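Local structure of transcription factor TAU subunit SFC1 (Schizosaccharomyces pombe, 4BJI) at residues A[72-84]-A[89-101]. The protein is a TFIIIC subunit whose DNA-binding domain, the piece in this entry, belongs to the tauA part that binds boxA promoter sites of tRNA and similar genes. Numbering follows the deposited sequence. Where two conformers were deposited one is given.
Sequences KFALPYLSYLWTS and DTYTRFGYDPRKD
Y80 OH donates to Y96 O at 2.7 Å, nearly in line with the carbonyl bond. Y80 lies in strand 79-82, which forms a beta hairpin with strand 90-93; Y96 is in the loop that follows. The hairpin falls in the helix-turn-helix family region, consistent with the wing of a winged helix. Y80 and T92 form a hydrogen-bonded antiparallel pair, with both side chains on one face of the sheet. T92 CB sits over one face of the Y80 ring, 3.9 Å from its centroid. CG of Y80 lies between its backbone N and carbonyl carbon (chi1 63°), which lays the ring alongside T92 and carries the hydroxyl on to the loop after the second strand. A phenylalanine here would probably keep the ring packing but leave Y96 O without this donor and the loop less firmly tied to the hairpin. W82 NE1 donates to T92 OG1 at 3.0 Å, in the plane of the indole, though the bond is bent (137° at the hydrogen). The far edge of the indole reaches P98, with CZ2 3.7 Å from P98 CG. R99 CD also meets the indole, at CH2. Next to it, R99 grips D97 side-on, NE to OD1 and NH2 to OD2, while R99 NH1 bonds M17 O and V19 O. On the other sheet face Y91 lies between two leucines. L75 CD1 stands 3.6 Å from the ring centroid, almost on its normal, and L81 CD1 is over the opposite face at 3.9 Å. Beyond the paired strands F94 N donates to L78 O. The F94 ring lies against the backbone there: L78 C and S79 N are over one face, and P76 O is at the edge, 3.4 Å from F94 CZ.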
loop_
_atom_site.group_PDB
_atom_site.type_symbol
_atom_site.label_atom_id
_atom_site.label_comp_id
_atom_site.label_asym_id
_atom_site.label_seq_id
_atom_site.Cartn_x
_atom_site.Cartn_y
_atom_site.Cartn_z
ATOM N N LYS A 72 8.581 -4.506 13.047
ATOM C CA LYS A 72 9.494 -4.989 12.025
ATOM C C LYS A 72 10.076 -6.383 12.308
ATOM O O LYS A 72 10.464 -7.098 11.383
ATOM C CB LYS A 72 10.629 -3.998 11.764
ATOM C CG LYS A 72 11.628 -3.872 12.863
ATOM C CD LYS A 72 12.820 -3.037 12.398
ATOM C CE LYS A 72 13.768 -2.834 13.535
ATOM N NZ LYS A 72 15.001 -2.155 13.055
ATOM N N PHE A 73 10.104 -6.764 13.581
ATOM C CA PHE A 73 10.564 -8.079 13.966
ATOM C C PHE A 73 9.470 -9.149 13.885
ATOM O O PHE A 73 9.751 -10.330 13.743
ATOM C CB PHE A 73 11.107 -8.024 15.412
ATOM C CG PHE A 73 12.320 -7.136 15.585
ATOM C CD1 PHE A 73 13.572 -7.605 15.307
ATOM C CD2 PHE A 73 12.168 -5.833 16.016
ATOM C CE1 PHE A 73 14.699 -6.774 15.458
ATOM C CE2 PHE A 73 13.269 -5.005 16.170
ATOM C CZ PHE A 73 14.529 -5.480 15.887
ATOM N N ALA A 74 8.213 -8.719 14.016
ATOM C CA ALA A 74 7.058 -9.624 13.999
ATOM C C ALA A 74 6.617 -9.967 12.557
ATOM O O ALA A 74 6.229 -11.109 12.277
ATOM C CB ALA A 74 5.893 -8.984 14.766
ATOM N N LEU A 75 6.683 -8.977 11.666
ATOM C CA LEU A 75 6.168 -9.162 10.293
ATOM C C LEU A 75 6.784 -10.377 9.583
ATOM O O LEU A 75 6.073 -11.097 8.898
ATOM C CB LEU A 75 6.315 -7.882 9.467
ATOM C CG LEU A 75 5.238 -6.828 9.772
ATOM C CD1 LEU A 75 5.614 -5.456 9.322
ATOM C CD2 LEU A 75 3.884 -7.251 9.183
ATOM N N PRO A 76 8.099 -10.626 9.759
ATOM C CA PRO A 76 8.713 -11.743 9.037
ATOM C C PRO A 76 8.215 -13.124 9.444
ATOM O O PRO A 76 8.483 -14.133 8.778
ATOM C CB PRO A 76 10.217 -11.580 9.377
ATOM C CG PRO A 76 10.389 -10.150 9.574
ATOM C CD PRO A 76 9.150 -9.769 10.353
ATOM N N TYR A 77 7.477 -13.182 10.557
ATOM C CA TYR A 77 6.883 -14.440 10.967
ATOM C C TYR A 77 5.601 -14.792 10.228
ATOM O O TYR A 77 5.149 -15.933 10.279
ATOM C CB TYR A 77 6.596 -14.438 12.482
ATOM C CG TYR A 77 7.841 -14.637 13.322
ATOM C CD1 TYR A 77 8.623 -13.565 13.716
ATOM C CD2 TYR A 77 8.259 -15.913 13.665
ATOM C CE1 TYR A 77 9.791 -13.755 14.462
ATOM C CE2 TYR A 77 9.418 -16.111 14.406
ATOM C CZ TYR A 77 10.163 -15.029 14.787
ATOM O OH TYR A 77 11.306 -15.257 15.540
ATOM N N LEU A 78 5.025 -13.809 9.521
ATOM C CA LEU A 78 3.731 -13.970 8.874
ATOM C C LEU A 78 3.674 -13.549 7.415
ATOM O O LEU A 78 2.703 -13.863 6.745
ATOM C CB LEU A 78 2.670 -13.145 9.601
ATOM C CG LEU A 78 2.442 -13.477 11.063
ATOM C CD1 LEU A 78 1.477 -12.489 11.642
ATOM C CD2 LEU A 78 1.947 -14.909 11.233
ATOM N N SER A 79 4.661 -12.801 6.947
ATOM C CA SER A 79 4.542 -12.095 5.677
ATOM C C SER A 79 5.888 -11.922 5.002
ATOM O O SER A 79 6.928 -12.040 5.662
ATOM C CB SER A 79 3.886 -10.722 5.895
ATOM O OG SER A 79 4.729 -9.846 6.634
ATOM N N TYR A 80 5.844 -11.615 3.707
ATOM C CA TYR A 80 7.017 -11.255 2.915
ATOM C C TYR A 80 6.809 -9.834 2.370
ATOM O O TYR A 80 5.683 -9.320 2.389
ATOM C CB TYR A 80 7.231 -12.275 1.775
ATOM C CG TYR A 80 6.116 -12.349 0.754
ATOM C CD1 TYR A 80 4.981 -13.135 0.961
ATOM C CD2 TYR A 80 6.179 -11.616 -0.415
ATOM C CE1 TYR A 80 3.952 -13.189 0.004
ATOM C CE2 TYR A 80 5.164 -11.642 -1.350
ATOM C CZ TYR A 80 4.068 -12.440 -1.156
ATOM O OH TYR A 80 3.065 -12.431 -2.105
ATOM N N LEU A 81 7.851 -9.198 1.866
ATOM C CA LEU A 81 7.837 -7.788 1.525
ATOM C C LEU A 81 8.182 -7.544 0.064
ATOM O O LEU A 81 9.225 -8.001 -0.405
ATOM C CB LEU A 81 8.869 -7.055 2.386
ATOM C CG LEU A 81 9.133 -5.586 2.091
ATOM C CD1 LEU A 81 7.926 -4.713 2.291
ATOM C CD2 LEU A 81 10.307 -5.068 2.964
ATOM N N TRP A 82 7.325 -6.849 -0.661
ATOM C CA TRP A 82 7.639 -6.452 -2.041
ATOM C C TRP A 82 8.588 -5.269 -2.059
ATOM O O TRP A 82 8.347 -4.281 -1.358
ATOM C CB TRP A 82 6.361 -6.042 -2.767
ATOM C CG TRP A 82 5.386 -7.165 -2.921
ATOM C CD1 TRP A 82 4.377 -7.485 -2.075
ATOM C CD2 TRP A 82 5.338 -8.143 -3.976
ATOM N NE1 TRP A 82 3.688 -8.578 -2.532
ATOM C CE2 TRP A 82 4.268 -9.013 -3.699
ATOM C CE3 TRP A 82 6.108 -8.370 -5.128
ATOM C CZ2 TRP A 82 3.957 -10.100 -4.522
ATOM C CZ3 TRP A 82 5.791 -9.430 -5.941
ATOM C CH2 TRP A 82 4.738 -10.295 -5.630
ATOM N N THR A 83 9.659 -5.329 -2.842
ATOM C CA THR A 83 10.537 -4.145 -2.868
ATOM C C THR A 83 10.418 -3.312 -4.122
ATOM O O THR A 83 11.097 -2.306 -4.248
ATOM C CB THR A 83 11.962 -4.511 -2.605
ATOM O OG1 THR A 83 12.285 -5.595 -3.446
ATOM C CG2 THR A 83 12.092 -4.931 -1.138
ATOM N N SER A 84 9.527 -3.690 -5.038
ATOM C CA SER A 84 9.244 -2.907 -6.229
ATOM C C SER A 84 7.920 -3.410 -6.807
ATOM O O SER A 84 7.387 -4.415 -6.342
ATOM C CB SER A 84 10.380 -3.052 -7.228
ATOM O OG SER A 84 10.557 -4.416 -7.542
ATOM N N ASP A 89 6.498 -1.979 -1.128
ATOM C CA ASP A 89 6.430 -1.498 0.260
ATOM C C ASP A 89 5.192 -2.023 0.997
ATOM O O ASP A 89 4.760 -1.448 2.026
ATOM C CB ASP A 89 6.500 0.038 0.319
ATOM C CG ASP A 89 7.835 0.559 -0.130
ATOM O OD1 ASP A 89 8.851 -0.053 0.226
ATOM O OD2 ASP A 89 7.845 1.530 -0.911
ATOM N N THR A 90 4.632 -3.146 0.522
ATOM C CA THR A 90 3.619 -3.869 1.258
ATOM C C THR A 90 4.118 -5.213 1.725
ATOM O O THR A 90 4.919 -5.876 1.034
ATOM C CB THR A 90 2.290 -4.091 0.487
ATOM O OG1 THR A 90 2.456 -5.039 -0.587
ATOM C CG2 THR A 90 1.758 -2.776 -0.053
ATOM N N TYR A 91 3.645 -5.599 2.904
ATOM C CA TYR A 91 3.832 -6.923 3.481
ATOM C C TYR A 91 2.631 -7.761 3.136
ATOM O O TYR A 91 1.478 -7.349 3.362
ATOM C CB TYR A 91 3.966 -6.800 5.008
ATOM C CG TYR A 91 5.199 -6.043 5.422
ATOM C CD1 TYR A 91 5.193 -4.659 5.505
ATOM C CD2 TYR A 91 6.384 -6.711 5.694
ATOM C CE1 TYR A 91 6.341 -3.942 5.825
ATOM C CE2 TYR A 91 7.527 -5.997 6.033
ATOM C CZ TYR A 91 7.480 -4.611 6.101
ATOM O OH TYR A 91 8.615 -3.859 6.421
ATOM N N THR A 92 2.871 -8.925 2.531
ATOM C CA THR A 92 1.807 -9.834 2.069
ATOM C C THR A 92 1.884 -11.139 2.846
ATOM O O THR A 92 2.968 -11.709 3.029
ATOM C CB THR A 92 1.991 -10.116 0.573
ATOM O OG1 THR A 92 1.929 -8.883 -0.173
ATOM C CG2 THR A 92 0.911 -11.055 0.076
ATOM N N ARG A 93 0.741 -11.630 3.291
ATOM C CA ARG A 93 0.750 -12.842 4.076
ATOM C C ARG A 93 1.285 -14.018 3.245
ATOM O O ARG A 93 1.081 -14.108 2.018
ATOM C CB ARG A 93 -0.642 -13.118 4.652
ATOM C CG ARG A 93 -1.704 -13.483 3.648
ATOM C CD ARG A 93 -3.097 -13.708 4.334
ATOM N NE ARG A 93 -4.046 -14.340 3.414
ATOM C CZ ARG A 93 -5.329 -14.007 3.240
ATOM N NH1 ARG A 93 -5.954 -13.021 3.913
ATOM N NH2 ARG A 93 -6.007 -14.700 2.325
ATOM N N PHE A 94 2.003 -14.923 3.899
ATOM C CA PHE A 94 2.608 -16.058 3.197
ATOM C C PHE A 94 1.547 -16.806 2.385
ATOM O O PHE A 94 0.412 -16.979 2.821
ATOM C CB PHE A 94 3.266 -17.019 4.187
ATOM C CG PHE A 94 4.515 -16.457 4.839
ATOM C CD1 PHE A 94 5.511 -15.856 4.095
ATOM C CD2 PHE A 94 4.709 -16.567 6.237
ATOM C CE1 PHE A 94 6.665 -15.339 4.700
ATOM C CE2 PHE A 94 5.867 -16.064 6.843
ATOM C CZ PHE A 94 6.849 -15.436 6.070
ATOM N N GLY A 95 1.952 -17.193 1.185
ATOM C CA GLY A 95 1.141 -18.015 0.307
ATOM C C GLY A 95 0.136 -17.259 -0.536
ATOM O O GLY A 95 -0.417 -17.856 -1.458
ATOM N N TYR A 96 -0.105 -15.985 -0.244
ATOM C CA TYR A 96 -1.053 -15.198 -1.036
ATOM C C TYR A 96 -0.266 -14.502 -2.154
ATOM O O TYR A 96 0.708 -13.795 -1.873
ATOM C CB TYR A 96 -1.752 -14.150 -0.179
ATOM C CG TYR A 96 -2.758 -13.310 -0.942
ATOM C CD1 TYR A 96 -3.998 -13.827 -1.276
ATOM C CD2 TYR A 96 -2.489 -12.018 -1.326
ATOM C CE1 TYR A 96 -4.925 -13.067 -1.988
ATOM C CE2 TYR A 96 -3.390 -11.267 -2.012
ATOM C CZ TYR A 96 -4.600 -11.794 -2.356
ATOM O OH TYR A 96 -5.497 -11.012 -3.052
ATOM N N ASP A 97 -0.656 -14.733 -3.409
ATOM C CA ASP A 97 -0.004 -14.117 -4.573
ATOM C C ASP A 97 -0.966 -13.115 -5.203
ATOM O O ASP A 97 -1.895 -13.490 -5.916
ATOM C CB ASP A 97 0.395 -15.180 -5.599
ATOM C CG ASP A 97 1.275 -14.627 -6.697
ATOM O OD1 ASP A 97 1.335 -13.391 -6.872
ATOM O OD2 ASP A 97 1.949 -15.451 -7.364
ATOM N N PRO A 98 -0.751 -11.819 -4.954
ATOM C CA PRO A 98 -1.678 -10.799 -5.463
ATOM C C PRO A 98 -1.607 -10.656 -6.964
ATOM O O PRO A 98 -2.487 -10.008 -7.571
ATOM C CB PRO A 98 -1.218 -9.529 -4.751
ATOM C CG PRO A 98 0.284 -9.757 -4.489
ATOM C CD PRO A 98 0.348 -11.255 -4.141
ATOM N N ARG A 99 -0.611 -11.278 -7.603
ATOM C CA ARG A 99 -0.538 -11.233 -9.057
ATOM C C ARG A 99 -1.505 -12.231 -9.664
ATOM O O ARG A 99 -1.777 -12.207 -10.890
ATOM C CB ARG A 99 0.880 -11.607 -9.544
ATOM C CG ARG A 99 1.963 -10.763 -8.961
ATOM C CD ARG A 99 3.338 -11.348 -9.254
ATOM N NE ARG A 99 3.487 -12.670 -8.657
ATOM C CZ ARG A 99 4.554 -13.431 -8.843
ATOM N NH1 ARG A 99 5.576 -12.974 -9.576
ATOM N NH2 ARG A 99 4.592 -14.637 -8.290
ATOM N N LYS A 100 -2.046 -13.140 -8.859
ATOM C CA LYS A 100 -2.958 -14.175 -9.353
ATOM C C LYS A 100 -4.417 -13.919 -9.038
ATOM O O LYS A 100 -5.302 -14.686 -9.440
ATOM C CB LYS A 100 -2.615 -15.547 -8.796
ATOM C CG LYS A 100 -1.274 -16.076 -9.180
ATOM C CD LYS A 100 -1.219 -17.528 -8.727
ATOM C CE LYS A 100 0.147 -18.172 -8.885
ATOM N NZ LYS A 100 0.691 -18.073 -10.268
ATOM N N ASP A 101 -4.700 -12.856 -8.290
ATOM C CA ASP A 101 -6.030 -12.583 -7.805
ATOM C C ASP A 101 -6.353 -11.118 -8.111
ATOM O O ASP A 101 -5.817 -10.219 -7.483
ATOM C CB ASP A 101 -6.079 -12.854 -6.284
ATOM C CG ASP A 101 -7.400 -12.456 -5.632
ATOM O OD1 ASP A 101 -8.395 -12.248 -6.353
ATOM O OD2 ASP A 101 -7.450 -12.357 -4.362
HETATM O O HOH W 1 9.988 -2.585 0.266
HETATM O O HOH W 2 11.138 -0.154 -1.594
#